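Local coordinates for malate dehydrogenase (Plasmodium falciparum, PDB 5NFR), which probably catalyses the NAD-dependent interconversion of malate and oxaloacetate as a member of the lactate/malate dehydrogenase family, at residues N249-A254 / A272-K277; I115-P120 / C140-I145; K68-I73 / L107-A112. All blocks are in the same frame, centred on the assembly; numbering follows the deposited sequence.

Contact 1 of 3, residues N249-A254 / A272-K277; sequences NLFTCA and AKINNK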
loop_
_atom_site.group_PDB
_atom_site.type_symbol
_atom_site.label_atom_id
_atom_site.label_comp_id
_atom_site.label_asym_id
_atom_site.label_seq_id
_atom_site.Cartn_x
_atom_site.Cartn_y
_atom_site.Cartn_z
ATOM N N ASN A 249 40.223 18.587 18.985
ATOM C CA ASN A 249 39.428 18.534 17.748
ATOM C C ASN A 249 37.932 18.764 18.013
ATOM O O ASN A 249 37.421 18.380 19.051
ATOM C CB ASN A 249 39.642 17.167 17.042
ATOM C CG ASN A 249 40.413 17.287 15.780
ATOM O OD1 ASN A 249 41.630 16.844 15.670
ATOM N ND2 ASN A 249 39.753 17.948 14.791
ATOM N N LEU A 250 37.252 19.385 17.057
ATOM C CA LEU A 250 35.845 19.686 17.143
ATOM C C LEU A 250 35.036 18.690 16.340
ATOM O O LEU A 250 35.058 18.729 15.092
ATOM C CB LEU A 250 35.622 21.095 16.602
ATOM C CG LEU A 250 34.168 21.566 16.628
ATOM C CD1 LEU A 250 33.696 21.689 18.080
ATOM C CD2 LEU A 250 33.997 22.876 15.876
ATOM N N PHE A 251 34.386 17.742 17.029
ATOM C CA PHE A 251 33.535 16.699 16.409
ATOM C C PHE A 251 32.066 16.894 16.715
ATOM O O PHE A 251 31.711 17.708 17.535
ATOM C CB PHE A 251 33.907 15.345 17.019
ATOM C CG PHE A 251 35.363 15.021 16.967
ATOM C CD1 PHE A 251 35.970 14.798 15.742
ATOM C CD2 PHE A 251 36.067 14.781 18.128
ATOM C CE1 PHE A 251 37.302 14.417 15.667
ATOM C CE2 PHE A 251 37.401 14.435 18.074
ATOM C CZ PHE A 251 38.034 14.261 16.836
ATOM N N THR A 252 31.239 16.027 16.189
ATOM C CA THR A 252 29.945 15.706 16.809
ATOM C C THR A 252 29.989 14.327 17.483
ATOM O O THR A 252 30.471 13.353 16.896
ATOM C CB THR A 252 28.758 15.818 15.843
ATOM O OG1 THR A 252 28.980 15.030 14.678
ATOM C CG2 THR A 252 28.611 17.268 15.401
ATOM N N CYS A 253 29.550 14.262 18.732
ATOM C CA CYS A 253 29.478 13.058 19.483
ATOM C C CYS A 253 28.504 13.224 20.661
ATOM O O CYS A 253 27.987 14.297 20.923
ATOM C CB CYS A 253 30.821 12.648 20.001
ATOM S SG CYS A 253 31.517 13.764 21.250
ATOM N N ALA A 254 28.113 12.101 21.254
ATOM C CA ALA A 254 27.170 12.122 22.314
ATOM C C ALA A 254 27.938 12.664 23.476
ATOM O O ALA A 254 28.903 12.024 23.901
ATOM C CB ALA A 254 26.648 10.715 22.601
ATOM N N ALA A 272 31.253 19.144 20.008
ATOM C CA ALA A 272 32.086 19.020 21.152
ATOM C C ALA A 272 33.525 18.876 20.811
ATOM O O ALA A 272 33.902 18.526 19.697
ATOM C CB ALA A 272 31.710 17.811 21.977
ATOM N N LYS A 273 34.361 19.258 21.758
ATOM C CA LYS A 273 35.803 19.237 21.572
ATOM C C LYS A 273 36.269 18.119 22.441
ATOM O O LYS A 273 35.856 18.028 23.583
ATOM C CB LYS A 273 36.540 20.548 22.036
ATOM C CG LYS A 273 36.416 21.754 21.124
ATOM C CD LYS A 273 37.162 22.958 21.740
ATOM C CE LYS A 273 36.701 24.291 21.163
ATOM N NZ LYS A 273 37.433 25.515 21.706
ATOM N N ILE A 274 37.263 17.389 21.975
ATOM C CA ILE A 274 37.850 16.379 22.810
ATOM C C ILE A 274 39.335 16.743 23.025
ATOM O O ILE A 274 40.055 16.781 22.063
ATOM C CB ILE A 274 37.641 14.942 22.202
ATOM C CG1 ILE A 274 36.184 14.670 22.135
ATOM C CG2 ILE A 274 38.363 13.914 23.007
ATOM C CD1 ILE A 274 35.800 13.334 21.513
ATOM N N ASN A 275 39.765 16.652 24.268
ATOM C CA ASN A 275 41.127 16.809 24.662
ATOM C C ASN A 275 41.503 15.970 25.895
ATOM O O ASN A 275 40.753 15.084 26.235
ATOM C CB ASN A 275 41.377 18.296 24.945
ATOM C CG ASN A 275 40.458 18.810 26.045
ATOM O OD1 ASN A 275 40.337 18.171 27.093
ATOM N ND2 ASN A 275 39.946 20.023 25.863
ATOM N N ASN A 276 42.716 16.194 26.446
ATOM C CA ASN A 276 43.253 15.609 27.700
ATOM C C ASN A 276 42.277 15.399 28.842
ATOM O O ASN A 276 42.510 14.543 29.648
ATOM C CB ASN A 276 44.280 16.598 28.341
ATOM C CG ASN A 276 45.640 16.199 28.086
ATOM O OD1 ASN A 276 45.900 15.117 27.539
ATOM N ND2 ASN A 276 46.571 17.090 28.367
ATOM N N LYS A 277 41.330 16.305 28.938
ATOM C CA LYS A 277 40.413 16.374 30.040
ATOM C C LYS A 277 39.068 15.731 29.721
ATOM O O LYS A 277 38.219 15.728 30.605
ATOM C CB LYS A 277 40.173 17.859 30.483
ATOM C CG LYS A 277 41.417 18.775 30.599
ATOM C CD LYS A 277 42.373 18.407 31.725
ATOM C CE LYS A 277 41.900 19.042 33.037
ATOM N NZ LYS A 277 42.732 18.687 34.244
#
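The Phe251 ring offers its CD2–CE2 side to Ile274, whose CD1 comes in obliquely, 3.7 Å from Phe251 CD2, with CG1 of the isoleucine just behind. The two side chains cross at about a right angle, and the ring reaches that place because its CG stands anti to the carbonyl carbon (chi1 -53°). Elsewhere it rests on Lys238 and Ser242 of helix 230-244 and on Ile145. Beside them, Cys253 SG touches both Ala272 CB, at 4.1 Å, and Ile274 CD1. Between the backbones the pairing is antiparallel: Phe251 N gives to Ala272 O at 2.8 Å, and Ala272 N returns a bond to Phe251 O at 2.9 Å. Further along, Ile274 N reaches Asn249 O at 3.1 Å, although the strands cross with a strong twist. Leu250 and Lys273, a non-hydrogen-bonded pair, turn to the other face, where Leu250 CD1 lies 4.1 Å from Lys273 CG. Chemically, Phe251, Ile274, Ala272 and Cys253 make an apolar side, with Phe251 and Cys253 against helix 230-244, while Leu250, Lys273 and also Asn249 reach neighbouring subunits, Lys273 NZ through a weak hydrogen bond to Lys160 O of the second subunit.

Contact 2 of 3, residues I115-P120 / C140-I145; sequences ICVSNP and CGMAGI
Cys116 joins Cys140 and Met142 in a parallel ladder, its N giving an almost straight bond to Cys140 O (2.9 Å, 178° at the hydrogen) and its O taking a longer one from Met142 N at 3.3 Å. Beside this ladder Ile115 spreads its two branches: CG1 meets Cys140 SG at 4.0 Å, and CG2 lies 4.3 Å from Met142 CB. The thiol is brought there by a first torsion of 61°, which places SG between the backbone N and the carbonyl carbon. One step on, Met142 folds back so that its CE sits 4.2 Å from Val117 CG1; Met239 of helix 230-244 covers both Cys140 and Met142. On the reverse face Cys116 is buried under Val125 and Phe128 of helix 121-132. Past the paired residues the chains part. Val117, Ser118 and Asn119 lead through a cis peptide bond into Pro120 and that helix, and Asn119 ND2 makes a weak hydrogen bond to a bound citrate, probably from the crystallisation liquor. Strand 113-116, helix 121-132 and strand 139-141 form a beta-alpha-beta unit of the Rossmann-type domain, with the loop after its first strand holding predicted NAD and substrate-binding residues.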
loop_
_atom_site.group_PDB
_atom_site.type_symbol
_atom_site.label_atom_id
_atom_site.label_comp_id
_atom_site.label_asym_id
_atom_site.label_seq_id
_atom_site.Cartn_x
_atom_site.Cartn_y
_atom_site.Cartn_z
ATOM N N ILE A 115 34.496 5.780 25.924
ATOM C CA ILE A 115 33.761 5.946 24.679
ATOM C C ILE A 115 32.749 4.710 24.560
ATOM O O ILE A 115 33.158 3.593 24.405
ATOM C CB ILE A 115 34.719 6.024 23.454
ATOM C CG1 ILE A 115 35.731 7.127 23.577
ATOM C CG2 ILE A 115 33.927 6.245 22.158
ATOM C CD1 ILE A 115 36.950 6.923 22.718
ATOM N N CYS A 116 31.470 5.035 24.629
ATOM C CA CYS A 116 30.405 4.155 24.512
ATOM C C CYS A 116 30.036 4.029 23.078
ATOM O O CYS A 116 29.899 5.003 22.408
ATOM C CB CYS A 116 29.190 4.691 25.233
ATOM S SG CYS A 116 29.410 4.739 27.007
ATOM N N VAL A 117 29.783 2.790 22.651
ATOM C CA VAL A 117 29.289 2.472 21.270
ATOM C C VAL A 117 28.051 1.583 21.133
ATOM O O VAL A 117 27.320 1.730 20.176
ATOM C CB VAL A 117 30.394 1.811 20.450
ATOM C CG1 VAL A 117 30.118 1.935 18.975
ATOM C CG2 VAL A 117 31.761 2.447 20.832
ATOM N N SER A 118 27.753 0.704 22.087
ATOM C CA SER A 118 26.429 -0.025 22.122
ATOM C C SER A 118 25.175 0.773 21.785
ATOM O O SER A 118 24.954 1.863 22.337
ATOM C CB SER A 118 26.193 -0.626 23.507
ATOM O OG SER A 118 27.404 -1.191 24.004
ATOM N N ASN A 119 24.286 0.205 20.982
ATOM C CA ASN A 119 23.028 0.850 20.586
ATOM C C ASN A 119 21.833 0.548 21.497
ATOM O O ASN A 119 21.935 -0.328 22.350
ATOM C CB ASN A 119 22.622 0.449 19.193
ATOM C CG ASN A 119 23.347 1.246 18.155
ATOM O OD1 ASN A 119 23.418 2.517 18.214
ATOM N ND2 ASN A 119 24.042 0.544 17.285
ATOM N N PRO A 120 20.753 1.355 21.394
ATOM C CA PRO A 120 20.837 2.717 20.796
ATOM C C PRO A 120 21.800 3.704 21.507
ATOM O O PRO A 120 21.720 3.953 22.736
ATOM C CB PRO A 120 19.407 3.204 20.871
ATOM C CG PRO A 120 18.871 2.539 22.092
ATOM C CD PRO A 120 19.635 1.262 22.320
ATOM N N CYS A 140 31.565 9.748 26.746
ATOM C CA CYS A 140 30.918 10.202 25.525
ATOM C C CYS A 140 30.537 8.969 24.716
ATOM O O CYS A 140 30.872 7.841 25.120
ATOM C CB CYS A 140 31.813 11.095 24.735
ATOM S SG CYS A 140 33.338 10.272 24.226
ATOM N N GLY A 141 29.788 9.189 23.656
ATOM C CA GLY A 141 29.554 8.170 22.708
ATOM C C GLY A 141 29.892 8.554 21.284
ATOM O O GLY A 141 29.634 9.674 20.892
ATOM N N MET A 142 30.379 7.595 20.453
ATOM C CA MET A 142 30.605 7.900 19.059
ATOM C C MET A 142 29.396 7.660 18.273
ATOM O O MET A 142 28.790 6.582 18.371
ATOM C CB MET A 142 31.871 7.249 18.514
ATOM C CG MET A 142 31.878 6.255 17.491
ATOM S SD MET A 142 30.983 6.559 15.983
ATOM C CE MET A 142 30.388 4.871 15.962
ATOM N N ALA A 143 29.028 8.659 17.489
ATOM C CA ALA A 143 28.045 8.527 16.492
ATOM C C ALA A 143 28.138 9.566 15.431
ATOM O O ALA A 143 28.181 9.207 14.237
ATOM C CB ALA A 143 26.656 8.529 17.073
ATOM N N GLY A 144 28.066 10.807 15.812
ATOM C CA GLY A 144 28.162 11.909 14.855
ATOM C C GLY A 144 29.264 11.748 13.815
ATOM O O GLY A 144 29.139 12.225 12.691
ATOM N N ILE A 145 30.433 11.208 14.207
ATOM C CA ILE A 145 31.536 11.198 13.284
ATOM C C ILE A 145 31.183 10.205 12.164
ATOM O O ILE A 145 31.528 10.422 10.995
ATOM C CB ILE A 145 32.859 10.810 13.922
ATOM C CG1 ILE A 145 33.336 11.919 14.827
ATOM C CG2 ILE A 145 33.931 10.587 12.826
ATOM C CD1 ILE A 145 34.482 11.515 15.773
#

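Contact 3 of 3, residues K68-I73 / L107-A112; sequences KDADII and LHCSKA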
loop_
_atom_site.group_PDB
_atom_site.type_symbol
_atom_site.label_atom_id
_atom_site.label_comp_id
_atom_site.label_asym_id
_atom_site.label_seq_id
_atom_site.Cartn_x
_atom_site.Cartn_y
_atom_site.Cartn_z
ATOM N N LYS A 68 41.876 -2.631 34.964
ATOM C CA LYS A 68 42.439 -1.707 35.928
ATOM C C LYS A 68 43.422 -0.788 35.301
ATOM O O LYS A 68 44.283 -1.201 34.512
ATOM C CB LYS A 68 43.150 -2.444 37.081
ATOM C CG LYS A 68 42.263 -2.723 38.269
ATOM C CD LYS A 68 42.849 -3.785 39.206
ATOM C CE LYS A 68 41.780 -4.397 40.134
ATOM N NZ LYS A 68 42.246 -5.679 40.731
ATOM N N ASP A 69 43.312 0.468 35.671
ATOM C CA ASP A 69 44.261 1.478 35.197
ATOM C C ASP A 69 44.251 1.723 33.679
ATOM O O ASP A 69 45.214 2.200 33.121
ATOM C CB ASP A 69 45.706 1.140 35.686
ATOM C CG ASP A 69 45.797 0.934 37.227
ATOM O OD1 ASP A 69 45.271 1.794 38.001
ATOM O OD2 ASP A 69 46.445 -0.051 37.663
ATOM N N ALA A 70 43.192 1.339 33.018
ATOM C CA ALA A 70 43.040 1.656 31.646
ATOM C C ALA A 70 42.963 3.155 31.585
ATOM O O ALA A 70 42.261 3.760 32.334
ATOM C CB ALA A 70 41.770 1.044 31.078
ATOM N N ASP A 71 43.638 3.730 30.614
ATOM C CA ASP A 71 43.476 5.156 30.326
ATOM C C ASP A 71 42.237 5.383 29.511
ATOM O O ASP A 71 41.623 6.413 29.629
ATOM C CB ASP A 71 44.723 5.701 29.600
ATOM C CG ASP A 71 45.948 5.508 30.417
ATOM O OD1 ASP A 71 46.021 6.134 31.482
ATOM O OD2 ASP A 71 46.812 4.686 30.037
ATOM N N ILE A 72 41.938 4.444 28.607
ATOM C CA ILE A 72 40.823 4.574 27.654
ATOM C C ILE A 72 39.984 3.284 27.748
ATOM O O ILE A 72 40.566 2.221 27.887
ATOM C CB ILE A 72 41.307 4.711 26.184
ATOM C CG1 ILE A 72 42.220 5.939 26.011
ATOM C CG2 ILE A 72 40.119 4.801 25.243
ATOM C CD1 ILE A 72 41.539 7.180 25.466
ATOM N N ILE A 73 38.666 3.446 27.637
ATOM C CA ILE A 73 37.752 2.397 27.601
ATOM C C ILE A 73 36.823 2.599 26.427
ATOM O O ILE A 73 36.121 3.590 26.343
ATOM C CB ILE A 73 36.929 2.346 28.890
ATOM C CG1 ILE A 73 37.790 1.764 30.002
ATOM C CG2 ILE A 73 35.721 1.393 28.747
ATOM C CD1 ILE A 73 37.148 1.876 31.361
ATOM N N LEU A 107 34.232 0.344 39.905
ATOM C CA LEU A 107 35.174 -0.183 40.889
ATOM C C LEU A 107 36.579 -0.488 40.423
ATOM O O LEU A 107 37.492 -0.445 41.237
ATOM C CB LEU A 107 34.637 -1.359 41.616
ATOM C CG LEU A 107 34.447 -2.802 41.362
ATOM C CD1 LEU A 107 33.393 -3.204 40.399
ATOM C CD2 LEU A 107 35.270 -3.831 42.016
ATOM N N HIS A 108 36.810 -0.632 39.114
ATOM C CA HIS A 108 38.133 -1.032 38.624
ATOM C C HIS A 108 39.016 0.075 38.004
ATOM O O HIS A 108 40.258 0.009 38.123
ATOM C CB HIS A 108 37.973 -2.188 37.655
ATOM C CG HIS A 108 37.510 -3.455 38.304
ATOM N ND1 HIS A 108 38.234 -4.103 39.285
ATOM C CD2 HIS A 108 36.399 -4.211 38.095
ATOM C CE1 HIS A 108 37.597 -5.216 39.634
ATOM N NE2 HIS A 108 36.485 -5.304 38.927
ATOM N N CYS A 109 38.433 1.067 37.323
ATOM C CA CYS A 109 39.223 2.195 36.758
ATOM C C CYS A 109 38.404 3.433 36.577
ATOM O O CYS A 109 37.937 3.769 35.459
ATOM C CB CYS A 109 39.867 1.807 35.413
ATOM S SG CYS A 109 38.671 1.083 34.258
ATOM N N SER A 110 38.237 4.134 37.685
ATOM C CA SER A 110 37.402 5.317 37.701
ATOM C C SER A 110 38.046 6.524 37.003
ATOM O O SER A 110 37.340 7.505 36.741
ATOM C CB SER A 110 37.002 5.688 39.141
ATOM O OG SER A 110 38.134 6.021 39.926
ATOM N N LYS A 111 39.335 6.479 36.663
ATOM C CA LYS A 111 39.987 7.631 35.984
ATOM C C LYS A 111 40.030 7.605 34.443
ATOM O O LYS A 111 40.536 8.528 33.797
ATOM C CB LYS A 111 41.388 7.827 36.555
ATOM C CG LYS A 111 41.337 8.443 37.966
ATOM C CD LYS A 111 42.619 9.183 38.339
ATOM C CE LYS A 111 42.413 10.122 39.525
ATOM N NZ LYS A 111 43.598 10.996 39.824
ATOM N N ALA A 112 39.447 6.573 33.850
ATOM C CA ALA A 112 39.478 6.420 32.433
ATOM C C ALA A 112 38.580 7.419 31.718
ATOM O O ALA A 112 37.607 7.912 32.246
ATOM C CB ALA A 112 39.085 4.994 32.068
#
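Ile73 CD1 is wedged against two residues of the turn opposite, lying 3.4 Å from Cys109 SG and 3.7 Å from Ala112 CB. The isoleucine sends CG1 out anti to its carbonyl carbon (chi1 -76°), and the extended branch beyond it carries the methyl to the sulfur. Ala112 CB also abuts Ala70 O at 3.4 Å, while Cys109 CB sits 3.7 Å from Asp69 N, so the thiol side chain is set against both backbone and apolar atoms. Nearer the surface, Lys68 runs obliquely past His108. Its CG passes 3.4 Å from His108 O, and its CE arrives at the edge of the imidazole, near the ring plane, 3.7 Å from His108 ND1. The ammonium itself remains 4.5 Å from ND1, measured at Lys68 NZ, so the contact is made by the aliphatic chain. Leu107 CD2 lies over one face of the same ring, toward its rim. The elements involved belong to a beta-alpha-beta unit of the NAD-binding Rossmann-type domain: helix 91-108 ends here, and a type I turn from Cys109 to Ala112 brings the chain round into strand 113-116, next to strand 72-75. Weak CA-H...O contacts, Lys68 to His108 and Ala112 to Asp71, edge the junction. Behind it, Asp71 is anchored by Lys3, whose backbone N bonds to its OD2, and by backbone bonding to Phe113. Ile67 packs against both Ile73 and His108, and Lys138 NZ hydrogen-bonds to Lys111 O within the turn.

In the fold
Contacts 1 and 2 are buried, whereas contact 3 lies about 19 Å from the chain centre (centre to centre) and is partly open to solvent at Lys68 and Asp69. Backbone bonds between paired strands carry the first two, antiparallel in contact 1 and parallel in contact 2; contact 3 relies on van der Waals packing and CA-H...O approaches. Contacts 2 and 3 share the parallel sheet, where Ile115 N probably bonds to Ile73 O at 2.8 Å across neighbouring strands. Contact 1 belongs to the C-terminal alpha/beta domain, yet it meets contact 2 through a probable bond from Ala254 N to Gly141 O. Contact 1 also packs against other subunits, whereas no other chain touches contact 3.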